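PDB 3SK9: CRISPR-associated endonuclease/helicase Cas3 from Thermus thermophilus HB8, which cuts single-stranded DNA through its metal-dependent N-terminal HD nuclease domain, the part present here, as the nuclease-helicase of a CRISPR antiviral defence system. Local coordinates for residues L27-D32 and W211-P216; A34-A39 and S207-V212; A12-A17 and R171-E176; A79-Q84 and P164-A169. All blocks are in the same frame, centred on the assembly; numbering follows the deposited sequence.

Interaction 1: L27-D32 and W211-P216; sequences LAHMLD and WVASDP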
loop_
_atom_site.group_PDB
_atom_site.type_symbol
_atom_site.label_atom_id
_atom_site.label_comp_id
_atom_site.label_asym_id
_atom_site.label_seq_id
_atom_site.Cartn_x
_atom_site.Cartn_y
_atom_site.Cartn_z
ATOM N N LEU A 27 10.478 2.226 3.028
ATOM C CA LEU A 27 9.842 3.362 2.331
ATOM C C LEU A 27 9.948 3.220 0.806
ATOM O O LEU A 27 9.020 3.606 0.068
ATOM C CB LEU A 27 10.498 4.687 2.745
ATOM C CG LEU A 27 9.958 5.926 2.046
ATOM C CD1 LEU A 27 8.476 6.173 2.328
ATOM C CD2 LEU A 27 10.826 7.129 2.487
ATOM N N ALA A 28 11.078 2.680 0.324
ATOM C CA ALA A 28 11.261 2.438 -1.107
ATOM C C ALA A 28 10.213 1.444 -1.597
ATOM O O ALA A 28 9.624 1.633 -2.668
ATOM C CB ALA A 28 12.655 1.922 -1.395
ATOM N N HIS A 29 9.986 0.376 -0.834
ATOM C CA HIS A 29 9.000 -0.611 -1.219
ATOM C C HIS A 29 7.609 0.015 -1.216
ATOM O O HIS A 29 6.797 -0.257 -2.089
ATOM C CB HIS A 29 9.031 -1.807 -0.272
ATOM C CG HIS A 29 8.007 -2.843 -0.614
ATOM N ND1 HIS A 29 8.059 -3.582 -1.770
ATOM C CD2 HIS A 29 6.883 -3.235 0.033
ATOM C CE1 HIS A 29 7.017 -4.394 -1.824
ATOM N NE2 HIS A 29 6.288 -4.206 -0.740
ATOM N N MET A 30 7.320 0.861 -0.237
ATOM C CA MET A 30 5.973 1.492 -0.172
ATOM C C MET A 30 5.753 2.434 -1.356
ATOM O O MET A 30 4.673 2.471 -1.977
ATOM C CB MET A 30 5.781 2.252 1.170
ATOM C CG MET A 30 5.642 1.353 2.450
ATOM S SD MET A 30 5.868 2.374 3.982
ATOM C CE MET A 30 4.422 3.418 3.901
ATOM N N LEU A 31 6.782 3.185 -1.719
ATOM C CA LEU A 31 6.623 4.109 -2.844
ATOM C C LEU A 31 6.544 3.344 -4.178
ATOM O O LEU A 31 5.791 3.756 -5.111
ATOM C CB LEU A 31 7.752 5.123 -2.873
ATOM C CG LEU A 31 7.761 6.163 -1.756
ATOM C CD1 LEU A 31 9.100 6.945 -1.780
ATOM C CD2 LEU A 31 6.566 7.113 -1.869
ATOM N N ASP A 32 7.278 2.235 -4.277
ATOM C CA ASP A 32 7.201 1.399 -5.490
ATOM C C ASP A 32 5.772 0.851 -5.660
ATOM O O ASP A 32 5.262 0.767 -6.782
ATOM C CB ASP A 32 8.136 0.177 -5.405
ATOM C CG ASP A 32 9.628 0.569 -5.492
ATOM O OD1 ASP A 32 9.893 1.712 -5.900
ATOM O OD2 ASP A 32 10.474 -0.280 -5.157
ATOM N N TRP A 211 2.419 -7.309 -5.038
ATOM C CA TRP A 211 3.050 -8.435 -5.761
ATOM C C TRP A 211 4.039 -7.930 -6.821
ATOM O O TRP A 211 5.211 -8.359 -6.846
ATOM C CB TRP A 211 1.985 -9.304 -6.400
ATOM C CG TRP A 211 2.557 -10.414 -7.234
ATOM C CD1 TRP A 211 3.192 -11.530 -6.766
ATOM C CD2 TRP A 211 2.492 -10.538 -8.631
ATOM N NE1 TRP A 211 3.553 -12.329 -7.803
ATOM C CE2 TRP A 211 3.121 -11.760 -8.968
ATOM C CE3 TRP A 211 1.930 -9.747 -9.655
ATOM C CZ2 TRP A 211 3.228 -12.208 -10.273
ATOM C CZ3 TRP A 211 2.049 -10.176 -10.955
ATOM C CH2 TRP A 211 2.707 -11.399 -11.265
ATOM N N VAL A 212 3.582 -7.035 -7.698
ATOM C CA VAL A 212 4.470 -6.506 -8.774
ATOM C C VAL A 212 5.717 -5.884 -8.100
ATOM O O VAL A 212 6.860 -6.215 -8.448
ATOM C CB VAL A 212 3.778 -5.423 -9.602
ATOM C CG1 VAL A 212 4.757 -4.775 -10.619
ATOM C CG2 VAL A 212 2.629 -6.010 -10.362
ATOM N N ALA A 213 5.491 -4.993 -7.138
ATOM C CA ALA A 213 6.609 -4.219 -6.528
ATOM C C ALA A 213 7.568 -5.084 -5.729
ATOM O O ALA A 213 8.754 -4.730 -5.540
ATOM C CB ALA A 213 6.045 -3.085 -5.657
ATOM N N SER A 214 7.107 -6.269 -5.338
ATOM C CA SER A 214 7.929 -7.147 -4.509
ATOM C C SER A 214 8.954 -7.934 -5.321
ATOM O O SER A 214 9.769 -8.659 -4.733
ATOM C CB SER A 214 7.041 -8.159 -3.750
ATOM O OG SER A 214 6.435 -7.516 -2.634
ATOM N N ASP A 215 8.880 -7.844 -6.651
ATOM C CA ASP A 215 9.783 -8.640 -7.512
ATOM C C ASP A 215 11.025 -7.809 -7.856
ATOM O O ASP A 215 10.940 -6.841 -8.595
ATOM C CB ASP A 215 9.055 -9.054 -8.790
ATOM C CG ASP A 215 9.883 -10.027 -9.663
ATOM O OD1 ASP A 215 11.141 -10.106 -9.530
ATOM O OD2 ASP A 215 9.257 -10.707 -10.488
ATOM N N PRO A 216 12.186 -8.173 -7.282
ATOM C CA PRO A 216 13.365 -7.313 -7.521
ATOM C C PRO A 216 13.839 -7.329 -8.965
ATOM O O PRO A 216 14.634 -6.462 -9.381
ATOM C CB PRO A 216 14.416 -7.882 -6.573
ATOM C CG PRO A 216 13.984 -9.243 -6.260
ATOM C CD PRO A 216 12.460 -9.242 -6.315
HETATM O O HOH W 1 9.685 -2.530 -3.948
#
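Water carries the polar side of the meeting between His29 and Asp32 on one helix and Ala213 on helix 196-213. One molecule lies 2.9 Å from ND1 of His29 and donates hydrogen bonds to Asp32 OD2 (2.7 Å) and to the carbonyl O of Ala213 (2.9 Å). No direct hydrogen bond joins the two segments, and the Ala213 carbonyl reaches the histidine through this bridge, lying 4.0 Å from ND1 at the edge of the ring and near its plane.

His29 belongs to the divalent-metal site of this HD nuclease domain, together with Asp210. With CG swung opposite the backbone N (chi1 179°), the ring is carried toward segment 211-216, where NE2 hydrogen-bonds to OD1 of Asp210, one turn before Ser214. Asp32 is held by its other partners as well: OD1 by Tyr230, OD2 by a salt bridge from Arg223. The water thus links a residue of the metal site to a carboxylate fixed from outside the contact.

Van der Waals contacts supply the rest. CB of Asp32 meets CB of Ala213 at 3.9 Å, close beside the bridge. At the more exposed border, OG of Ser214 comes within 3.3 Å of His29 CE1, obliquely to the ring, while its hydrogen bond goes to the backbone O of Asp210.

Interaction 2: A34-A39 and S207-V212; sequences AAVALA and SFADWV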
loop_
_atom_site.group_PDB
_atom_site.type_symbol
_atom_site.label_atom_id
_atom_site.label_comp_id
_atom_site.label_asym_id
_atom_site.label_seq_id
_atom_site.Cartn_x
_atom_site.Cartn_y
_atom_site.Cartn_z
ATOM N N ALA A 34 2.964 2.078 -4.400
ATOM C CA ALA A 34 2.098 3.204 -4.826
ATOM C C ALA A 34 2.280 3.544 -6.305
ATOM O O ALA A 34 1.301 3.875 -6.986
ATOM C CB ALA A 34 2.393 4.472 -3.977
ATOM N N ALA A 35 3.507 3.460 -6.803
ATOM C CA ALA A 35 3.798 3.798 -8.196
ATOM C C ALA A 35 3.141 2.761 -9.128
ATOM O O ALA A 35 2.575 3.125 -10.163
ATOM C CB ALA A 35 5.346 3.881 -8.446
ATOM N N VAL A 36 3.211 1.480 -8.745
ATOM C CA VAL A 36 2.537 0.440 -9.561
ATOM C C VAL A 36 1.026 0.678 -9.525
ATOM O O VAL A 36 0.337 0.567 -10.571
ATOM C CB VAL A 36 2.833 -0.983 -9.042
ATOM C CG1 VAL A 36 1.985 -2.048 -9.784
ATOM C CG2 VAL A 36 4.368 -1.311 -9.181
ATOM N N ALA A 37 0.482 0.968 -8.331
ATOM C CA ALA A 37 -0.964 1.219 -8.212
ATOM C C ALA A 37 -1.391 2.369 -9.129
ATOM O O ALA A 37 -2.393 2.270 -9.821
ATOM C CB ALA A 37 -1.337 1.556 -6.740
ATOM N N LEU A 38 -0.642 3.481 -9.100
ATOM C CA LEU A 38 -1.003 4.644 -9.904
ATOM C C LEU A 38 -0.920 4.298 -11.399
ATOM O O LEU A 38 -1.832 4.619 -12.199
ATOM C CB LEU A 38 -0.107 5.831 -9.538
ATOM C CG LEU A 38 -0.521 7.158 -10.200
ATOM C CD1 LEU A 38 -2.030 7.427 -9.976
ATOM C CD2 LEU A 38 0.313 8.329 -9.675
ATOM N N ALA A 39 0.124 3.563 -11.773
ATOM C CA ALA A 39 0.310 3.214 -13.196
ATOM C C ALA A 39 -0.781 2.288 -13.701
ATOM O O ALA A 39 -1.324 2.465 -14.803
ATOM C CB ALA A 39 1.702 2.599 -13.430
ATOM N N SER A 207 -3.313 -5.995 -3.407
ATOM C CA SER A 207 -2.789 -7.337 -3.613
ATOM C C SER A 207 -1.911 -7.448 -4.899
ATOM O O SER A 207 -0.751 -7.942 -4.895
ATOM C CB SER A 207 -3.930 -8.335 -3.664
ATOM O OG SER A 207 -3.459 -9.577 -4.083
ATOM N N PHE A 208 -2.446 -6.958 -5.988
ATOM C CA PHE A 208 -1.680 -6.922 -7.237
ATOM C C PHE A 208 -0.456 -5.994 -7.172
ATOM O O PHE A 208 0.653 -6.371 -7.571
ATOM C CB PHE A 208 -2.590 -6.498 -8.388
ATOM C CG PHE A 208 -1.880 -6.370 -9.713
ATOM C CD1 PHE A 208 -1.517 -7.509 -10.437
ATOM C CD2 PHE A 208 -1.607 -5.109 -10.257
ATOM C CE1 PHE A 208 -0.878 -7.403 -11.693
ATOM C CE2 PHE A 208 -0.941 -4.991 -11.528
ATOM C CZ PHE A 208 -0.604 -6.149 -12.230
ATOM N N ALA A 209 -0.632 -4.769 -6.704
ATOM C CA ALA A 209 0.519 -3.825 -6.750
ATOM C C ALA A 209 1.650 -4.261 -5.843
ATOM O O ALA A 209 2.832 -4.096 -6.186
ATOM C CB ALA A 209 0.051 -2.371 -6.381
ATOM N N ASP A 210 1.321 -4.787 -4.675
ATOM C CA ASP A 210 2.378 -5.257 -3.735
ATOM C C ASP A 210 3.149 -6.423 -4.380
ATOM O O ASP A 210 4.388 -6.487 -4.290
ATOM C CB ASP A 210 1.782 -5.733 -2.398
ATOM C CG ASP A 210 2.867 -6.266 -1.430
ATOM O OD1 ASP A 210 3.623 -5.446 -0.885
ATOM O OD2 ASP A 210 2.972 -7.499 -1.251
ATOM N N TRP A 211 2.419 -7.309 -5.038
ATOM C CA TRP A 211 3.050 -8.435 -5.761
ATOM C C TRP A 211 4.039 -7.930 -6.821
ATOM O O TRP A 211 5.211 -8.359 -6.846
ATOM C CB TRP A 211 1.985 -9.304 -6.400
ATOM C CG TRP A 211 2.557 -10.414 -7.234
ATOM C CD1 TRP A 211 3.192 -11.530 -6.766
ATOM C CD2 TRP A 211 2.492 -10.538 -8.631
ATOM N NE1 TRP A 211 3.553 -12.329 -7.803
ATOM C CE2 TRP A 211 3.121 -11.760 -8.968
ATOM C CE3 TRP A 211 1.930 -9.747 -9.655
ATOM C CZ2 TRP A 211 3.228 -12.208 -10.273
ATOM C CZ3 TRP A 211 2.049 -10.176 -10.955
ATOM C CH2 TRP A 211 2.707 -11.399 -11.265
ATOM N N VAL A 212 3.582 -7.035 -7.698
ATOM C CA VAL A 212 4.470 -6.506 -8.774
ATOM C C VAL A 212 5.717 -5.884 -8.100
ATOM O O VAL A 212 6.860 -6.215 -8.448
ATOM C CB VAL A 212 3.778 -5.423 -9.602
ATOM C CG1 VAL A 212 4.757 -4.775 -10.619
ATOM C CG2 VAL A 212 2.629 -6.010 -10.362
#
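Val36 packs its CG1 methyl on Ala209 and both methyls on Val212, forming the close-packed part of a helix pair in the all-helical core of the HD domain. The segments 34-39 and 207-212 run at 125° to each other, and their axes approach to 8.4 Å, a separation allowed by the small residues at the crossing: the CA atoms of Ala37 and Ala209 are only 5.5 Å apart.

The two branches of Val36 divide the work. CG1, opposite the backbone N at chi1 173°, lies 3.8 Å from CA of Ala209 and equally near CB of Val212. CG2 meets CG1 of Val212 at 3.8 Å; the two valines approach at a slant. Ala209 in turn lays its CB against the backbone of the opposite helix, 3.9 Å from N of Ala37.

The other side of helix 207-212 is looser and more polar. Asp210, of the metal-binding site, directs its CB away from helix 34-39 and hydrogen-bonds through OD1 to His29, while Trp211 is exposed and touches the C-terminal Ile265. The apolar seam therefore backs the helix that carries a residue of the metal site, and Val71 of helix 60-71 packs on both Ala37 and Ala209. Within helix 207-212 itself, CG2 of Val212 rests 3.7 Å above one face of the Phe208 ring, offset toward its rim.

Interaction 3: A12-A17 and R171-E176; sequences ALALWA and RWLLEE
Trp172 reaches across to Ala14 and Leu15 with the six-membered part of its indole, and its course can be followed atom by atom. From CB, which points at helix 12-16, the chain turns so that CG stands opposite the backbone N (chi1 -170°), bringing the six-membered ring up to the other helix, with both partners oblique to its plane. CD2 is the first ring atom to come near, 4.1 Å from CB of Ala14. The next, CE3, makes the tightest contact, 3.5 Å from that same methyl. CZ3 lies between the two partners, 4.0 Å from both Ala14 CB and Leu15 CD2, and CH2 at the far end meets Leu15 CD2 at 3.8 Å.

This crossing, at -73° between segments whose axes come within 9.6 Å, joins the short N-terminal helix 10-16 to helix 165-181 of the HD domain. The methyl of Ala14 also touches CG of Leu173, at 3.8 Å. Leu15 slants across the indole, and Leu27 of helix 26-43 packs against both Leu15 and Leu173. Glu176, one turn on from Trp172, sets OE1 3.9 Å above one indole face, toward its rim, while salt bridges tie its carboxylate to Arg179 and Arg180.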
loop_
_atom_site.group_PDB
_atom_site.type_symbol
_atom_site.label_atom_id
_atom_site.label_comp_id
_atom_site.label_asym_id
_atom_site.label_seq_id
_atom_site.Cartn_x
_atom_site.Cartn_y
_atom_site.Cartn_z
ATOM N N ALA A 12 15.068 8.791 11.137
ATOM C CA ALA A 12 16.128 7.806 10.918
ATOM C C ALA A 12 15.625 6.375 11.113
ATOM O O ALA A 12 15.981 5.483 10.345
ATOM C CB ALA A 12 17.325 8.069 11.866
ATOM N N LEU A 13 14.840 6.154 12.173
ATOM C CA LEU A 13 14.230 4.881 12.446
ATOM C C LEU A 13 13.323 4.484 11.271
ATOM O O LEU A 13 13.341 3.342 10.807
ATOM C CB LEU A 13 13.373 4.970 13.682
ATOM C CG LEU A 13 12.831 3.612 14.146
ATOM C CD1 LEU A 13 13.971 2.607 14.298
ATOM C CD2 LEU A 13 12.047 3.749 15.448
ATOM N N ALA A 14 12.540 5.439 10.795
ATOM C CA ALA A 14 11.601 5.150 9.680
ATOM C C ALA A 14 12.361 4.738 8.421
ATOM O O ALA A 14 11.968 3.764 7.763
ATOM C CB ALA A 14 10.716 6.382 9.359
ATOM N N LEU A 15 13.426 5.483 8.080
ATOM C CA LEU A 15 14.259 5.159 6.918
ATOM C C LEU A 15 15.093 3.870 7.075
ATOM O O LEU A 15 15.408 3.202 6.087
ATOM C CB LEU A 15 15.146 6.348 6.540
ATOM C CG LEU A 15 14.337 7.610 6.095
ATOM C CD1 LEU A 15 15.171 8.943 6.039
ATOM C CD2 LEU A 15 13.647 7.375 4.770
ATOM N N TRP A 16 15.387 3.491 8.314
ATOM C CA TRP A 16 16.191 2.301 8.584
ATOM C C TRP A 16 15.406 1.021 8.408
ATOM O O TRP A 16 15.987 -0.021 8.107
ATOM C CB TRP A 16 16.784 2.346 10.007
ATOM C CG TRP A 16 17.440 1.052 10.455
ATOM C CD1 TRP A 16 18.750 0.655 10.217
ATOM C CD2 TRP A 16 16.846 0.008 11.252
ATOM N NE1 TRP A 16 18.976 -0.572 10.806
ATOM C CE2 TRP A 16 17.825 -0.996 11.430
ATOM C CE3 TRP A 16 15.583 -0.181 11.814
ATOM C CZ2 TRP A 16 17.574 -2.164 12.162
ATOM C CZ3 TRP A 16 15.339 -1.359 12.539
ATOM C CH2 TRP A 16 16.336 -2.327 12.705
ATOM N N ALA A 17 14.090 1.074 8.634
ATOM C CA ALA A 17 13.240 -0.102 8.453
ATOM C C ALA A 17 13.435 -0.655 7.054
ATOM O O ALA A 17 13.426 0.110 6.105
ATOM C CB ALA A 17 11.798 0.269 8.671
ATOM N N ARG A 171 3.962 6.869 11.697
ATOM C CA ARG A 171 3.178 8.003 11.216
ATOM C C ARG A 171 3.978 8.809 10.197
ATOM O O ARG A 171 3.433 9.290 9.174
ATOM C CB ARG A 171 2.730 8.863 12.399
ATOM C CG ARG A 171 1.831 8.008 13.379
ATOM C CD ARG A 171 1.507 8.616 14.777
ATOM N NE ARG A 171 0.317 7.962 15.379
ATOM C CZ ARG A 171 0.251 6.677 15.756
ATOM N NH1 ARG A 171 1.305 5.853 15.619
ATOM N NH2 ARG A 171 -0.880 6.191 16.264
ATOM N N TRP A 172 5.288 8.920 10.455
ATOM C CA TRP A 172 6.213 9.582 9.509
ATOM C C TRP A 172 6.178 8.927 8.125
ATOM O O TRP A 172 6.065 9.609 7.090
ATOM C CB TRP A 172 7.642 9.551 10.074
ATOM C CG TRP A 172 8.656 10.425 9.309
ATOM C CD1 TRP A 172 9.094 11.691 9.643
ATOM C CD2 TRP A 172 9.394 10.044 8.145
ATOM N NE1 TRP A 172 10.014 12.136 8.716
ATOM C CE2 TRP A 172 10.216 11.148 7.785
ATOM C CE3 TRP A 172 9.414 8.894 7.347
ATOM C CZ2 TRP A 172 11.059 11.119 6.668
ATOM C CZ3 TRP A 172 10.251 8.860 6.245
ATOM C CH2 TRP A 172 11.052 9.978 5.908
ATOM N N LEU A 173 6.193 7.602 8.102
ATOM C CA LEU A 173 6.178 6.900 6.815
ATOM C C LEU A 173 4.870 7.126 6.032
ATOM O O LEU A 173 4.872 7.370 4.817
ATOM C CB LEU A 173 6.360 5.399 7.056
ATOM C CG LEU A 173 7.785 4.962 7.376
ATOM C CD1 LEU A 173 7.782 3.595 7.903
ATOM C CD2 LEU A 173 8.721 5.066 6.127
ATOM N N LEU A 174 3.740 7.005 6.713
ATOM C CA LEU A 174 2.463 7.317 6.050
ATOM C C LEU A 174 2.426 8.754 5.488
ATOM O O LEU A 174 1.981 8.993 4.377
ATOM C CB LEU A 174 1.315 7.136 7.041
ATOM C CG LEU A 174 -0.053 7.475 6.390
ATOM C CD1 LEU A 174 -1.120 6.633 7.048
ATOM C CD2 LEU A 174 -0.379 8.994 6.504
ATOM N N GLU A 175 2.889 9.728 6.266
ATOM C CA GLU A 175 2.893 11.097 5.798
ATOM C C GLU A 175 3.814 11.229 4.576
ATOM O O GLU A 175 3.494 11.922 3.620
ATOM C CB GLU A 175 3.316 12.012 6.968
ATOM C CG GLU A 175 3.022 13.442 6.785
ATOM C CD GLU A 175 1.547 13.744 6.616
ATOM O OE1 GLU A 175 0.681 13.076 7.242
ATOM O OE2 GLU A 175 1.274 14.668 5.809
ATOM N N GLU A 176 4.954 10.545 4.570
ATOM C CA GLU A 176 5.863 10.646 3.425
ATOM C C GLU A 176 5.245 10.138 2.098
ATOM O O GLU A 176 5.486 10.701 1.057
ATOM C CB GLU A 176 7.159 9.914 3.735
ATOM C CG GLU A 176 8.252 10.069 2.724
ATOM C CD GLU A 176 9.024 11.390 2.831
ATOM O OE1 GLU A 176 8.672 12.274 3.641
ATOM O OE2 GLU A 176 9.992 11.576 2.081
#

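Interaction 4: A79-Q84 and P164-A169; sequences ASPVFQ and PLWKEA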
loop_
_atom_site.group_PDB
_atom_site.type_symbol
_atom_site.label_atom_id
_atom_site.label_comp_id
_atom_site.label_asym_id
_atom_site.label_seq_id
_atom_site.Cartn_x
_atom_site.Cartn_y
_atom_site.Cartn_z
ATOM N N ALA A 79 6.958 -2.065 9.826
ATOM C CA ALA A 79 7.588 -1.000 10.605
ATOM C C ALA A 79 7.385 -1.277 12.101
ATOM O O ALA A 79 6.756 -0.499 12.813
ATOM C CB ALA A 79 7.004 0.350 10.240
ATOM N N SER A 80 8.004 -2.370 12.536
ATOM C CA SER A 80 7.920 -2.861 13.906
ATOM C C SER A 80 9.180 -3.707 14.177
ATOM O O SER A 80 9.697 -4.348 13.269
ATOM C CB SER A 80 6.671 -3.737 14.015
ATOM O OG SER A 80 6.697 -4.465 15.253
ATOM N N PRO A 81 9.657 -3.752 15.433
ATOM C CA PRO A 81 10.910 -4.493 15.683
ATOM C C PRO A 81 10.768 -5.980 15.336
ATOM O O PRO A 81 11.732 -6.610 14.952
ATOM C CB PRO A 81 11.136 -4.350 17.204
ATOM C CG PRO A 81 10.255 -3.272 17.682
ATOM C CD PRO A 81 9.178 -3.000 16.600
ATOM N N VAL A 82 9.563 -6.526 15.480
ATOM C CA VAL A 82 9.272 -7.904 15.137
ATOM C C VAL A 82 9.747 -8.302 13.713
ATOM O O VAL A 82 10.176 -9.437 13.478
ATOM C CB VAL A 82 7.741 -8.134 15.237
ATOM C CG1 VAL A 82 7.347 -9.388 14.536
ATOM C CG2 VAL A 82 7.313 -8.159 16.697
ATOM N N PHE A 83 9.674 -7.380 12.767
ATOM C CA PHE A 83 10.065 -7.681 11.371
ATOM C C PHE A 83 11.420 -7.063 10.932
ATOM O O PHE A 83 11.722 -7.031 9.746
ATOM C CB PHE A 83 8.949 -7.216 10.417
ATOM C CG PHE A 83 7.601 -7.782 10.763
ATOM C CD1 PHE A 83 6.660 -7.008 11.428
ATOM C CD2 PHE A 83 7.303 -9.116 10.480
ATOM C CE1 PHE A 83 5.436 -7.538 11.773
ATOM C CE2 PHE A 83 6.085 -9.669 10.832
ATOM C CZ PHE A 83 5.144 -8.886 11.485
ATOM N N GLN A 84 12.228 -6.581 11.879
ATOM C CA GLN A 84 13.456 -5.915 11.531
ATOM C C GLN A 84 14.570 -6.576 12.351
ATOM O O GLN A 84 14.295 -7.306 13.300
ATOM C CB GLN A 84 13.335 -4.430 11.864
ATOM C CG GLN A 84 12.181 -3.729 11.100
ATOM C CD GLN A 84 12.444 -3.664 9.593
ATOM O OE1 GLN A 84 13.600 -3.641 9.165
ATOM N NE2 GLN A 84 11.364 -3.615 8.781
ATOM N N PRO A 164 8.704 3.426 22.029
ATOM C CA PRO A 164 7.653 4.380 21.610
ATOM C C PRO A 164 7.940 5.142 20.301
ATOM O O PRO A 164 7.014 5.581 19.600
ATOM C CB PRO A 164 7.583 5.360 22.786
ATOM C CG PRO A 164 8.103 4.600 23.941
ATOM C CD PRO A 164 9.126 3.651 23.424
ATOM N N LEU A 165 9.210 5.328 19.987
ATOM C CA LEU A 165 9.620 5.983 18.737
ATOM C C LEU A 165 9.050 5.259 17.484
ATOM O O LEU A 165 8.801 5.884 16.451
ATOM C CB LEU A 165 11.144 6.014 18.636
ATOM C CG LEU A 165 11.743 7.102 17.734
ATOM C CD1 LEU A 165 11.357 8.465 18.244
ATOM C CD2 LEU A 165 13.265 6.963 17.650
ATOM N N TRP A 166 8.854 3.950 17.582
ATOM C CA TRP A 166 8.246 3.185 16.476
ATOM C C TRP A 166 6.850 3.719 16.090
ATOM O O TRP A 166 6.497 3.730 14.914
ATOM C CB TRP A 166 8.172 1.681 16.809
ATOM C CG TRP A 166 9.487 0.950 16.634
ATOM C CD1 TRP A 166 10.335 0.516 17.616
ATOM C CD2 TRP A 166 10.107 0.603 15.388
ATOM N NE1 TRP A 166 11.437 -0.094 17.050
ATOM C CE2 TRP A 166 11.310 -0.058 15.685
ATOM C CE3 TRP A 166 9.739 0.762 14.047
ATOM C CZ2 TRP A 166 12.148 -0.553 14.693
ATOM C CZ3 TRP A 166 10.588 0.257 13.056
ATOM C CH2 TRP A 166 11.765 -0.374 13.385
ATOM N N LYS A 167 6.044 4.137 17.067
ATOM C CA LYS A 167 4.705 4.628 16.745
ATOM C C LYS A 167 4.848 5.925 15.964
ATOM O O LYS A 167 4.081 6.212 15.041
ATOM C CB LYS A 167 3.876 4.864 18.011
ATOM C CG LYS A 167 3.648 3.607 18.842
ATOM C CD LYS A 167 3.131 3.947 20.247
ATOM C CE LYS A 167 2.599 2.701 20.964
ATOM N NZ LYS A 167 3.559 1.557 20.993
ATOM N N GLU A 168 5.837 6.717 16.335
ATOM C CA GLU A 168 6.066 7.985 15.620
ATOM C C GLU A 168 6.597 7.723 14.183
ATOM O O GLU A 168 6.136 8.367 13.226
ATOM C CB GLU A 168 7.007 8.882 16.411
ATOM C CG GLU A 168 6.355 9.422 17.683
ATOM C CD GLU A 168 7.355 10.092 18.613
ATOM O OE1 GLU A 168 7.617 11.303 18.465
ATOM O OE2 GLU A 168 7.892 9.401 19.503
ATOM N N ALA A 169 7.554 6.797 14.048
ATOM C CA ALA A 169 8.149 6.424 12.755
ATOM C C ALA A 169 7.080 5.959 11.755
ATOM O O ALA A 169 7.152 6.262 10.564
ATOM C CB ALA A 169 9.207 5.307 12.927
#
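Pro81 lies over the indole of Trp166, a clear case of a CH-pi contact between a proline ring and an aromatic face. Its CD atom stands 3.6 Å from the centroid of the five-membered ring and only 7° off the ring normal, so this carbon sits almost directly above the pyrrole part. The neighbouring CG continues over the same face to within 3.4 Å of NE1.

Trp166 gets there by its first torsion: at chi1 -79°, CG lies opposite the carbonyl carbon, and the indole reaches out from helix 165-169 into the bend of the loop. The benzo half then runs along the loop backbone. CE3 approaches the carbonyl O of Ala79 at 3.5 Å, oblique to the ring, and CZ3 comes 3.7 Å from N of Ser80, whose CA lies over the face that Pro81 covers. The carbonyl O of Ala79 takes a hydrogen bond from NH2 of Arg170, on the same helix as the tryptophan.

Gln84 closes the far end of the indole with a folded side chain. Its CG, set opposite the carbonyl carbon, comes 4.1 Å from CH2 of Trp166; the bend at chi2 then folds the chain back, and the amide plane lies 29° from that of the ring. The amide is held at both ends, OE1 by the backbone N of Lys18 and NE2 by the carbonyl of Lys78.

Within the HD domain, the contact joins the loop between helices 60-71 and 110-124, which follows the metal-binding His74 and Asp75 in the chain, to helix 165-181, while Leu13 and Trp16 of helix 10-16 pack on Trp166 as well.

Helix 26-43 and helix 196-213 are paired twice, in interactions 1 and 2, whose centres lie 8 Å apart. The join between them is part of the metal site: His29 NE2 of interaction 1 meets Asp210 OD1 of interaction 2 at 2.9 Å, a probable hydrogen bond. Helix 165-181 plays the same double role for interactions 3 and 4, 9 Å apart, where Leu13 CD1 touches Trp166 CZ2 at 3.7 Å. Leu27 bridges the two groups, its CD2 lying 3.6 Å from Leu15 CD2. Interaction 4 stays about 7 Å from interaction 1 at the nearest atoms, and its Ala79 side chain is about 8 Å from that of Asp75 of the metal-binding site.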